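Local coordinates for hypothetical protein Atu2327 (Agrobacterium tumefaciens, PDB 2O8I) that is of unknown function but probably acts as an OHCU decarboxylase, an enzyme that forms allantoin from the imidazoline intermediate of urate breakdown, at residues R24-A28 and G29-L33; H97-F100 and T101-S105; L128-F131 and D132-D136; E151-A154 and W155-A159. All coordinates share one frame; numbering follows the deposited sequence.

Contact 1 (R24-A28 and G29-L33); sequences RAYDA and GGAGL
Tyr26 and Ala31 meet where helix 19-27 ends in a Schellman motif. Gly29 is the residue that leaves the helix. Its positive phi of 107° lets the chain leave the helix while its amides bond back into the last turn. Two amide bonds define the motif. Gly30 N donates to Ala25 O at 3.0 Å, and Gly29 N donates to Tyr26 O, also at 3.0 Å. The second donor stands above the carbonyl plane, 64° out of it. Gly30 N also makes a weak bond to Tyr26 O. Carbonyls of the last turn thus find donors after the helix has stopped. Beyond the turn, Gly32 N bonds back to Gly29 O and Leu33 N to Gly30 O.

The side-chain contact depends on Tyr26. Its CG lies anti to the main-chain N (chi1 -168°), beside the carbonyl carbon. The side chain starts away from the loop, yet its outer end comes near it. CE2 lies 3.7 Å from Ala31 CB, and OH is 3.6 Å from the same methyl. The methyl meets the ring obliquely. The hydroxyl has its polar partner outside the turn, at Val2 O. Phe7 of helix 4-11 meets the Tyr26 ring edge-to-face, and Ala25 packs on Phe7 and on Leu44 of helix 37-50. Asp27 pairs with Arg4 in a salt bridge.

One water joins the two sides. It donates to Tyr26 O at 2.7 Å and accepts from Ala31 N at 2.9 Å. Its oxygen also sits over the centre of the Tyr26 ring, above the plane.

Contact 2 (H97-F100 and T101-S105); sequences HARF and TQLNS
Arg99 and Leu103 sit one turn apart on helix 94-111, and the contact is the i to i+4 hydrogen bonding of an alpha helix. Four backbone bonds carry it. Thr101 N donates to His97 O at 3.1 Å. Gln102 N reaches Ala98 O, Leu103 N reaches Arg99 O at 2.8 Å, and Asn104 N reaches Phe100 O at 2.9 Å.

The side-chain contacts are looser. Leu103 has CG beside its own backbone N (chi1 -66°). This lays CG 3.4 Å from Arg99 O and leaves CD1 4.2 Å from Arg99 CG, the aliphatic root of the arginine. Gln102 runs extended and brings OE1 to 4.3 Å from the same Arg99 CG. Thr101 rests CB 3.4 Å from Ala98 O. These are van der Waals contacts.

The faces of the helix have different neighbours. Phe100 and Leu103 pack on Ile127, Leu128 and Phe131 of helix 124-135. His97 and Phe100 meet Leu70 of helix 66-74, where Thr101 touches Ala67. Ala98 and Thr101 also pack on Arg10 and Ala9 of the second subunit, so this helix turn lies between its own bundle and the dimer partner.

Contact 3 (L128-F131 and D132-D136); sequences LSAF and DTRID
Phe131 and Ile135 run alongside each other, one turn apart near the end of helix 124-135. Ile135 CB sits over one face of the Phe131 ring in a CH-pi contact. It is 4.1 Å from the ring centroid and displaced toward the rim. Phe131 has two conformers, so the ring contact holds for this one and is less certain. The tip of the isoleucine reaches the far end of the ring, with CD1 3.6 Å from Phe131 CZ. In Ile135, chi1 of -168° puts CG1 anti to the main-chain N, and chi2 of 83° then turns CD1 toward CZ. CG2 is left between N and the carbonyl carbon and also meets CE2.

Backbone bonds set this pairing. Ile135 N donates to Phe131 O at 2.8 Å. Asp132 N bonds to Leu128 O, and Thr133 N bonds to Ser129 O at 3.0 Å. Thr133 OG1 adds only a weak bond to that oxygen.

Arg134 takes another side. Its N donates to Ala130 O at 2.8 Å, and CB and CG both pass 3.2 Å from Ala130 O. A bend at chi3 (50°) then turns the guanidinium. NE forms a salt bridge with Glu142, and NH1 bonds to Ile116 O. NH2 makes a weak bond to Tyr107 OH. The buried head is thus held by several partners.

Phe131 also packs on Tyr107 of helix 94-111. Arg134 faces helix 139-161, at Thr145 and Gln149. Near the helix end, Lys110 NZ of helix 94-111 hydrogen-bonds to Ile135 O.

Contact 4 (E151-A154 and W155-A159); sequences EKIA and WLRLA
Ile153 CG2 and the Arg157 side chain are brought together by their first torsions. In Ile153, chi1 of -70° puts CG1 beside the main-chain N and leaves CG2 anti to it. In Arg157 (chi1 -66°) CG lies beside the main-chain N, and the chain then runs extended to NE. The two side chains run alongside each other on helix 139-161. CG2 rests over one face of the guanidinium, 3.4 Å from Arg157 NE and 3.7 Å from Arg157 CD.

Four backbone bonds join residues four apart. Arg157 N donates to Ile153 O at 2.7 Å, and Leu158 N donates to Ala154 O at 2.9 Å. Leu156 N and Trp155 N bond likewise to Lys152 O and Glu151 O. Leu156 CG lies 3.4 Å from Lys152 O. Trp155 turns its indole away, toward Ala37 of helix 37-50. Glu151, on the same helix, forms a salt bridge with Arg49.

The chemistry divides the arginine. Its chain and one guanidinium face take apolar contact, while its nitrogens take polar partners. NH2 pairs with Glu16, and NE forms a salt bridge with Glu75 of the second subunit. The Ile153 methyl thus backs a group that links this helix turn to the second subunit.

Overall arrangement
Contact 4 lies nearest the centre of the chain and is buried. Contacts 1, 2 and 3 are partly buried and sit farther out. Contact 1 is on the opposite side of the centre from contacts 2 and 3, with centres about 38 and 37 Å away. Contacts 2 and 3 touch through Leu103 and Leu128, joining helices 94-111 and 124-135. Contacts 2 and 4 both reach the second subunit, contact 2 by packing and contact 4 also through the charge of Arg157. Contact 1 closes a helix through glycines and a water. The other three rest on backbone bonds between residues four apart. Contact 2 adds only loose side-chain contacts, contact 3 aromatic-aliphatic packing and contact 4 arginine-methyl packing.

Contact 1 (R24-A28 and G29-L33)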
loop_
_atom_site.group_PDB
_atom_site.type_symbol
_atom_site.label_atom_id
_atom_site.label_comp_id
_atom_site.label_asym_id
_atom_site.label_seq_id
_atom_site.Cartn_x
_atom_site.Cartn_y
_atom_site.Cartn_z
ATOM N N ARG A 24 13.049 12.736 11.454
ATOM C CA ARG A 24 14.265 12.663 12.241
ATOM C C ARG A 24 15.480 12.529 11.371
ATOM O O ARG A 24 16.507 13.164 11.655
ATOM C CB ARG A 24 14.227 11.498 13.199
ATOM C CG ARG A 24 13.159 11.657 14.232
ATOM C CD ARG A 24 13.203 10.497 15.194
ATOM N NE ARG A 24 12.037 10.598 16.050
ATOM C CZ ARG A 24 11.584 9.611 16.810
ATOM N NH1 ARG A 24 12.194 8.424 16.789
ATOM N NH2 ARG A 24 10.499 9.821 17.563
ATOM N N ALA A 25 15.402 11.712 10.314
ATOM C CA ALA A 25 16.540 11.623 9.372
ATOM C C ALA A 25 16.875 13.010 8.823
ATOM O O ALA A 25 18.052 13.303 8.586
ATOM C CB ALA A 25 16.262 10.673 8.241
ATOM N N TYR A 26 15.848 13.840 8.618
ATOM C CA TYR A 26 16.089 15.135 8.033
ATOM C C TYR A 26 16.841 16.027 9.028
ATOM O O TYR A 26 17.776 16.756 8.644
ATOM C CB TYR A 26 14.802 15.817 7.526
ATOM C CG TYR A 26 15.135 17.034 6.647
ATOM C CD1 TYR A 26 15.350 18.318 7.216
ATOM C CD2 TYR A 26 15.299 16.905 5.274
ATOM C CE1 TYR A 26 15.663 19.414 6.430
ATOM C CE2 TYR A 26 15.634 18.021 4.468
ATOM C CZ TYR A 26 15.811 19.261 5.055
ATOM O OH TYR A 26 16.112 20.359 4.279
ATOM N N ASP A 27 16.445 15.938 10.306
ATOM C CA ASP A 27 17.095 16.680 11.371
ATOM C C ASP A 27 18.483 16.164 11.694
ATOM O O ASP A 27 19.282 16.907 12.262
ATOM C CB ASP A 27 16.195 16.792 12.604
ATOM C CG ASP A 27 14.935 17.636 12.327
ATOM O OD1 ASP A 27 14.954 18.474 11.391
ATOM O OD2 ASP A 27 13.924 17.464 13.032
ATOM N N ALA A 28 18.798 14.941 11.289
ATOM C CA ALA A 28 20.169 14.429 11.369
ATOM C C ALA A 28 21.044 14.809 10.177
ATOM O O ALA A 28 22.219 14.387 10.089
ATOM C CB ALA A 28 20.170 12.915 11.536
ATOM N N GLY A 29 20.508 15.607 9.256
ATOM C CA GLY A 29 21.326 16.113 8.158
ATOM C C GLY A 29 20.999 15.443 6.836
ATOM O O GLY A 29 21.808 15.464 5.904
ATOM N N GLY A 30 19.806 14.863 6.757
ATOM C CA GLY A 30 19.289 14.251 5.515
ATOM C C GLY A 30 19.560 15.020 4.217
ATOM O O GLY A 30 20.010 14.423 3.225
ATOM N N ALA A 31 19.337 16.335 4.217
ATOM C CA ALA A 31 19.550 17.137 3.003
ATOM C C ALA A 31 20.967 17.140 2.465
ATOM O O ALA A 31 21.176 17.634 1.381
ATOM C CB ALA A 31 19.065 18.581 3.192
ATOM N N GLY A 32 21.938 16.636 3.228
ATOM C CA GLY A 32 23.342 16.581 2.791
ATOM C C GLY A 32 23.685 15.209 2.211
ATOM O O GLY A 32 24.812 14.993 1.719
ATOM N N LEU A 33 22.719 14.272 2.273
ATOM C CA LEU A 33 22.900 12.928 1.699
ATOM C C LEU A 33 23.016 12.992 0.186
ATOM O O LEU A 33 22.356 13.789 -0.450
ATOM C CB LEU A 33 21.727 12.004 2.071
ATOM C CG LEU A 33 21.537 11.666 3.566
ATOM C CD1 LEU A 33 20.321 10.872 3.764
ATOM C CD2 LEU A 33 22.744 10.888 4.107
HETATM O O HOH W 1 18.618 17.981 6.434
#

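Contact 2 (H97-F100 and T101-S105)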
loop_
_atom_site.group_PDB
_atom_site.type_symbol
_atom_site.label_atom_id
_atom_site.label_comp_id
_atom_site.label_asym_id
_atom_site.label_seq_id
_atom_site.Cartn_x
_atom_site.Cartn_y
_atom_site.Cartn_z
ATOM N N HIS A 97 -4.515 -16.603 -2.958
ATOM C CA HIS A 97 -4.787 -15.327 -2.311
ATOM C C HIS A 97 -5.437 -15.523 -0.936
ATOM O O HIS A 97 -4.976 -14.964 0.068
ATOM C CB HIS A 97 -5.716 -14.496 -3.154
ATOM C CG HIS A 97 -5.020 -13.749 -4.229
ATOM N ND1 HIS A 97 -4.390 -12.539 -4.001
ATOM C CD2 HIS A 97 -4.849 -14.034 -5.548
ATOM C CE1 HIS A 97 -3.870 -12.109 -5.141
ATOM N NE2 HIS A 97 -4.122 -13.002 -6.090
ATOM N N ALA A 98 -6.506 -16.324 -0.901
ATOM C CA ALA A 98 -7.232 -16.573 0.343
ATOM C C ALA A 98 -6.348 -17.211 1.419
ATOM O O ALA A 98 -6.459 -16.860 2.603
ATOM C CB ALA A 98 -8.507 -17.412 0.099
ATOM N N ARG A 99 -5.464 -18.131 1.012
ATOM C CA ARG A 99 -4.571 -18.771 1.974
ATOM C C ARG A 99 -3.668 -17.697 2.567
ATOM O O ARG A 99 -3.449 -17.690 3.770
ATOM C CB ARG A 99 -3.769 -19.923 1.349
ATOM C CG ARG A 99 -3.195 -20.948 2.328
ATOM C CD ARG A 99 -2.381 -21.975 1.478
ATOM N NE ARG A 99 -1.543 -22.966 2.205
ATOM C CZ ARG A 99 -0.995 -24.072 1.660
ATOM N NH1 ARG A 99 -1.181 -24.373 0.371
ATOM N NH2 ARG A 99 -0.239 -24.890 2.394
ATOM N N PHE A 100 -3.166 -16.778 1.743
ATOM C CA PHE A 100 -2.294 -15.725 2.293
ATOM C C PHE A 100 -2.994 -14.924 3.369
ATOM O O PHE A 100 -2.424 -14.723 4.450
ATOM C CB PHE A 100 -1.709 -14.808 1.225
ATOM C CG PHE A 100 -0.599 -15.450 0.431
ATOM C CD1 PHE A 100 0.047 -16.602 0.907
ATOM C CD2 PHE A 100 -0.172 -14.903 -0.762
ATOM C CE1 PHE A 100 1.098 -17.198 0.206
ATOM C CE2 PHE A 100 0.881 -15.505 -1.475
ATOM C CZ PHE A 100 1.515 -16.652 -0.989
ATOM N N THR A 101 -4.231 -14.510 3.075
ATOM C CA THR A 101 -5.068 -13.822 4.029
ATOM C C THR A 101 -5.216 -14.616 5.351
ATOM O O THR A 101 -5.017 -14.067 6.460
ATOM C CB THR A 101 -6.434 -13.508 3.414
ATOM O OG1 THR A 101 -6.255 -12.499 2.405
ATOM C CG2 THR A 101 -7.387 -13.006 4.486
ATOM N N GLN A 102 -5.521 -15.903 5.234
ATOM C CA GLN A 102 -5.688 -16.739 6.398
ATOM C C GLN A 102 -4.352 -16.875 7.171
ATOM O O GLN A 102 -4.319 -16.816 8.394
ATOM C CB GLN A 102 -6.319 -18.086 5.994
ATOM C CG GLN A 102 -6.169 -19.194 7.020
ATOM C CD GLN A 102 -6.624 -20.567 6.441
ATOM O OE1 GLN A 102 -5.862 -21.254 5.702
ATOM N NE2 GLN A 102 -7.875 -20.968 6.764
ATOM N N LEU A 103 -3.243 -17.038 6.473
ATOM C CA LEU A 103 -2.002 -17.271 7.209
ATOM C C LEU A 103 -1.618 -15.975 7.929
ATOM O O LEU A 103 -1.178 -15.968 9.085
ATOM C CB LEU A 103 -0.898 -17.798 6.292
ATOM C CG LEU A 103 -1.117 -19.204 5.681
ATOM C CD1 LEU A 103 0.003 -19.479 4.666
ATOM C CD2 LEU A 103 -1.306 -20.441 6.673
ATOM N N ASN A 104 -1.874 -14.870 7.250
ATOM C CA ASN A 104 -1.655 -13.599 7.845
ATOM C C ASN A 104 -2.528 -13.361 9.076
ATOM O O ASN A 104 -2.012 -12.852 10.078
ATOM C CB ASN A 104 -1.822 -12.492 6.842
ATOM C CG ASN A 104 -1.583 -11.170 7.457
ATOM O OD1 ASN A 104 -2.537 -10.496 7.839
ATOM N ND2 ASN A 104 -0.307 -10.813 7.663
ATOM N N SER A 105 -3.821 -13.734 9.034
ATOM C CA SER A 105 -4.668 -13.641 10.235
ATOM C C SER A 105 -4.130 -14.471 11.369
ATOM O O SER A 105 -4.109 -14.005 12.492
ATOM C CB SER A 105 -6.086 -14.078 9.970
ATOM O OG SER A 105 -6.647 -13.192 9.037
#

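Contact 3 (L128-F131 and D132-D136)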
loop_
_atom_site.group_PDB
_atom_site.type_symbol
_atom_site.label_atom_id
_atom_site.label_comp_id
_atom_site.label_asym_id
_atom_site.label_seq_id
_atom_site.Cartn_x
_atom_site.Cartn_y
_atom_site.Cartn_z
ATOM N N LEU A 128 5.155 -19.581 1.746
ATOM C CA LEU A 128 4.629 -20.639 2.588
ATOM C C LEU A 128 5.727 -21.224 3.496
ATOM O O LEU A 128 5.491 -21.510 4.679
ATOM C CB LEU A 128 3.976 -21.701 1.719
ATOM C CG LEU A 128 2.761 -21.118 0.977
ATOM C CD1 LEU A 128 2.136 -22.078 -0.057
ATOM C CD2 LEU A 128 1.723 -20.673 2.006
ATOM N N SER A 129 6.935 -21.351 2.958
ATOM C CA SER A 129 8.026 -21.945 3.716
ATOM C C SER A 129 8.367 -21.049 4.906
ATOM O O SER A 129 8.479 -21.518 6.044
ATOM C CB SER A 129 9.257 -22.159 2.816
ATOM O OG SER A 129 10.432 -22.419 3.560
ATOM N N ALA A 130 8.514 -19.759 4.616
ATOM C CA ALA A 130 8.789 -18.751 5.614
ATOM C C ALA A 130 7.664 -18.669 6.662
ATOM O O ALA A 130 7.961 -18.614 7.843
ATOM C CB ALA A 130 9.071 -17.430 4.957
ATOM N N PHE A 131 6.394 -18.708 6.257
ATOM C CA PHE A 131 5.339 -18.719 7.265
ATOM C C PHE A 131 5.579 -19.896 8.177
ATOM O O PHE A 131 5.668 -19.745 9.404
ATOM C CB PHE A 131 3.935 -18.827 6.677
ATOM C CG PHE A 131 2.844 -18.930 7.738
ATOM C CD1 PHE A 131 2.265 -17.784 8.279
ATOM C CD2 PHE A 131 2.418 -20.168 8.210
ATOM C CE1 PHE A 131 1.267 -17.881 9.260
ATOM C CE2 PHE A 131 1.443 -20.265 9.183
ATOM C CZ PHE A 131 0.859 -19.123 9.707
ATOM N N ASP A 132 5.679 -21.069 7.562
ATOM C CA ASP A 132 5.892 -22.327 8.284
ATOM C C ASP A 132 6.986 -22.302 9.394
ATOM O O ASP A 132 6.751 -22.694 10.537
ATOM C CB ASP A 132 6.368 -23.294 7.224
ATOM C CG ASP A 132 5.643 -24.563 7.237
ATOM O OD1 ASP A 132 4.427 -24.554 6.879
ATOM O OD2 ASP A 132 6.336 -25.566 7.555
ATOM N N THR A 133 8.183 -21.855 9.018
ATOM C CA THR A 133 9.266 -21.634 9.937
ATOM C C THR A 133 8.865 -20.572 10.979
ATOM O O THR A 133 8.999 -20.796 12.180
ATOM C CB THR A 133 10.506 -21.095 9.144
ATOM O OG1 THR A 133 11.036 -22.125 8.316
ATOM C CG2 THR A 133 11.616 -20.541 10.062
ATOM N N ARG A 134 8.381 -19.420 10.520
ATOM C CA ARG A 134 8.273 -18.250 11.400
ATOM C C ARG A 134 7.122 -18.274 12.419
ATOM O O ARG A 134 7.261 -17.693 13.503
ATOM C CB ARG A 134 8.252 -16.953 10.593
ATOM C CG ARG A 134 9.572 -16.692 9.907
ATOM C CD ARG A 134 9.506 -15.511 8.949
ATOM N NE ARG A 134 8.909 -14.323 9.555
ATOM C CZ ARG A 134 8.737 -13.175 8.911
ATOM N NH1 ARG A 134 9.133 -13.063 7.657
ATOM N NH2 ARG A 134 8.174 -12.132 9.507
ATOM N N ILE A 135 6.004 -18.933 12.083
ATOM C CA ILE A 135 4.881 -19.021 13.009
ATOM C C ILE A 135 5.330 -19.720 14.290
ATOM O O ILE A 135 4.804 -19.461 15.362
ATOM C CB ILE A 135 3.628 -19.703 12.387
ATOM C CG1 ILE A 135 2.375 -19.529 13.276
ATOM C CG2 ILE A 135 3.852 -21.207 12.152
ATOM C CD1 ILE A 135 1.589 -18.200 13.132
ATOM N N ASP A 136 6.337 -20.577 14.184
ATOM C CA ASP A 136 6.833 -21.339 15.335
ATOM C C ASP A 136 7.889 -20.628 16.185
ATOM O O ASP A 136 8.370 -21.199 17.169
ATOM C CB ASP A 136 7.370 -22.698 14.873
ATOM C CG ASP A 136 6.251 -23.688 14.538
ATOM O OD1 ASP A 136 5.089 -23.525 15.027
ATOM O OD2 ASP A 136 6.543 -24.648 13.790
#

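Contact 4 (E151-A154 and W155-A159)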
loop_
_atom_site.group_PDB
_atom_site.type_symbol
_atom_site.label_atom_id
_atom_site.label_comp_id
_atom_site.label_asym_id
_atom_site.label_seq_id
_atom_site.Cartn_x
_atom_site.Cartn_y
_atom_site.Cartn_z
ATOM N N GLU A 151 13.390 -3.511 6.933
ATOM C CA GLU A 151 14.525 -2.778 6.466
ATOM C C GLU A 151 15.087 -3.001 5.052
ATOM O O GLU A 151 15.238 -2.035 4.299
ATOM C CB GLU A 151 15.726 -2.967 7.424
ATOM C CG GLU A 151 15.623 -2.273 8.771
ATOM C CD GLU A 151 16.926 -2.357 9.621
ATOM O OE1 GLU A 151 17.944 -2.987 9.193
ATOM O OE2 GLU A 151 16.926 -1.789 10.747
ATOM N N LYS A 152 15.384 -4.220 4.623
ATOM C CA LYS A 152 14.793 -4.940 3.568
ATOM C C LYS A 152 13.845 -4.370 2.573
ATOM O O LYS A 152 14.252 -4.081 1.448
ATOM C CB LYS A 152 14.794 -6.437 3.716
ATOM C CG LYS A 152 15.890 -7.040 2.874
ATOM C CD LYS A 152 15.419 -8.346 2.152
ATOM C CE LYS A 152 16.570 -9.073 1.338
ATOM N NZ LYS A 152 16.116 -10.378 0.715
ATOM N N ILE A 153 12.591 -4.233 2.959
ATOM C CA ILE A 153 11.627 -3.641 2.105
ATOM C C ILE A 153 12.002 -2.157 1.825
ATOM O O ILE A 153 11.899 -1.678 0.676
ATOM C CB ILE A 153 10.276 -3.845 2.724
ATOM C CG1 ILE A 153 9.956 -5.355 2.623
ATOM C CG2 ILE A 153 9.261 -2.969 2.023
ATOM C CD1 ILE A 153 8.956 -5.920 3.653
ATOM N N ALA A 154 12.495 -1.470 2.856
ATOM C CA ALA A 154 12.918 -0.078 2.711
ATOM C C ALA A 154 13.952 0.004 1.600
ATOM O O ALA A 154 13.860 0.877 0.697
ATOM C CB ALA A 154 13.481 0.517 4.061
ATOM N N TRP A 155 14.894 -0.931 1.632
ATOM C CA TRP A 155 15.930 -0.956 0.631
ATOM C C TRP A 155 15.340 -1.151 -0.751
ATOM O O TRP A 155 15.676 -0.420 -1.706
ATOM C CB TRP A 155 16.992 -2.043 0.926
ATOM C CG TRP A 155 17.819 -2.346 -0.279
ATOM C CD1 TRP A 155 17.695 -3.417 -1.110
ATOM C CD2 TRP A 155 18.832 -1.530 -0.826
ATOM N NE1 TRP A 155 18.602 -3.337 -2.138
ATOM C CE2 TRP A 155 19.315 -2.181 -1.989
ATOM C CE3 TRP A 155 19.412 -0.324 -0.430
ATOM C CZ2 TRP A 155 20.345 -1.663 -2.770
ATOM C CZ3 TRP A 155 20.429 0.203 -1.209
ATOM C CH2 TRP A 155 20.887 -0.469 -2.374
ATOM N N LEU A 156 14.470 -2.145 -0.867
ATOM C CA LEU A 156 13.859 -2.458 -2.150
ATOM C C LEU A 156 13.055 -1.269 -2.683
ATOM O O LEU A 156 13.097 -0.965 -3.889
ATOM C CB LEU A 156 12.964 -3.713 -2.051
ATOM C CG LEU A 156 13.681 -5.042 -1.753
ATOM C CD1 LEU A 156 12.637 -6.095 -1.379
ATOM C CD2 LEU A 156 14.533 -5.500 -2.963
ATOM N N ARG A 157 12.340 -0.593 -1.793
ATOM C CA ARG A 157 11.586 0.595 -2.213
ATOM C C ARG A 157 12.503 1.677 -2.753
ATOM O O ARG A 157 12.347 2.091 -3.919
ATOM C CB ARG A 157 10.696 1.106 -1.094
ATOM C CG ARG A 157 9.609 0.082 -0.791
ATOM C CD ARG A 157 8.920 0.401 0.484
ATOM N NE ARG A 157 7.691 -0.354 0.590
ATOM C CZ ARG A 157 6.721 -0.075 1.449
ATOM N NH1 ARG A 157 6.840 0.982 2.254
ATOM N NH2 ARG A 157 5.628 -0.844 1.493
ATOM N N LEU A 158 13.479 2.074 -1.930
ATOM C CA LEU A 158 14.504 3.056 -2.314
ATOM C C LEU A 158 15.264 2.713 -3.579
ATOM O O LEU A 158 15.452 3.590 -4.420
ATOM C CB LEU A 158 15.457 3.309 -1.173
ATOM C CG LEU A 158 14.803 4.112 -0.045
ATOM C CD1 LEU A 158 15.597 3.915 1.232
ATOM C CD2 LEU A 158 14.703 5.586 -0.439
ATOM N N ALA A 159 15.642 1.438 -3.750
ATOM C CA ALA A 159 16.262 0.992 -4.998
ATOM C C ALA A 159 15.405 1.197 -6.267
ATOM O O ALA A 159 15.949 1.305 -7.359
ATOM C CB ALA A 159 16.725 -0.436 -4.887
#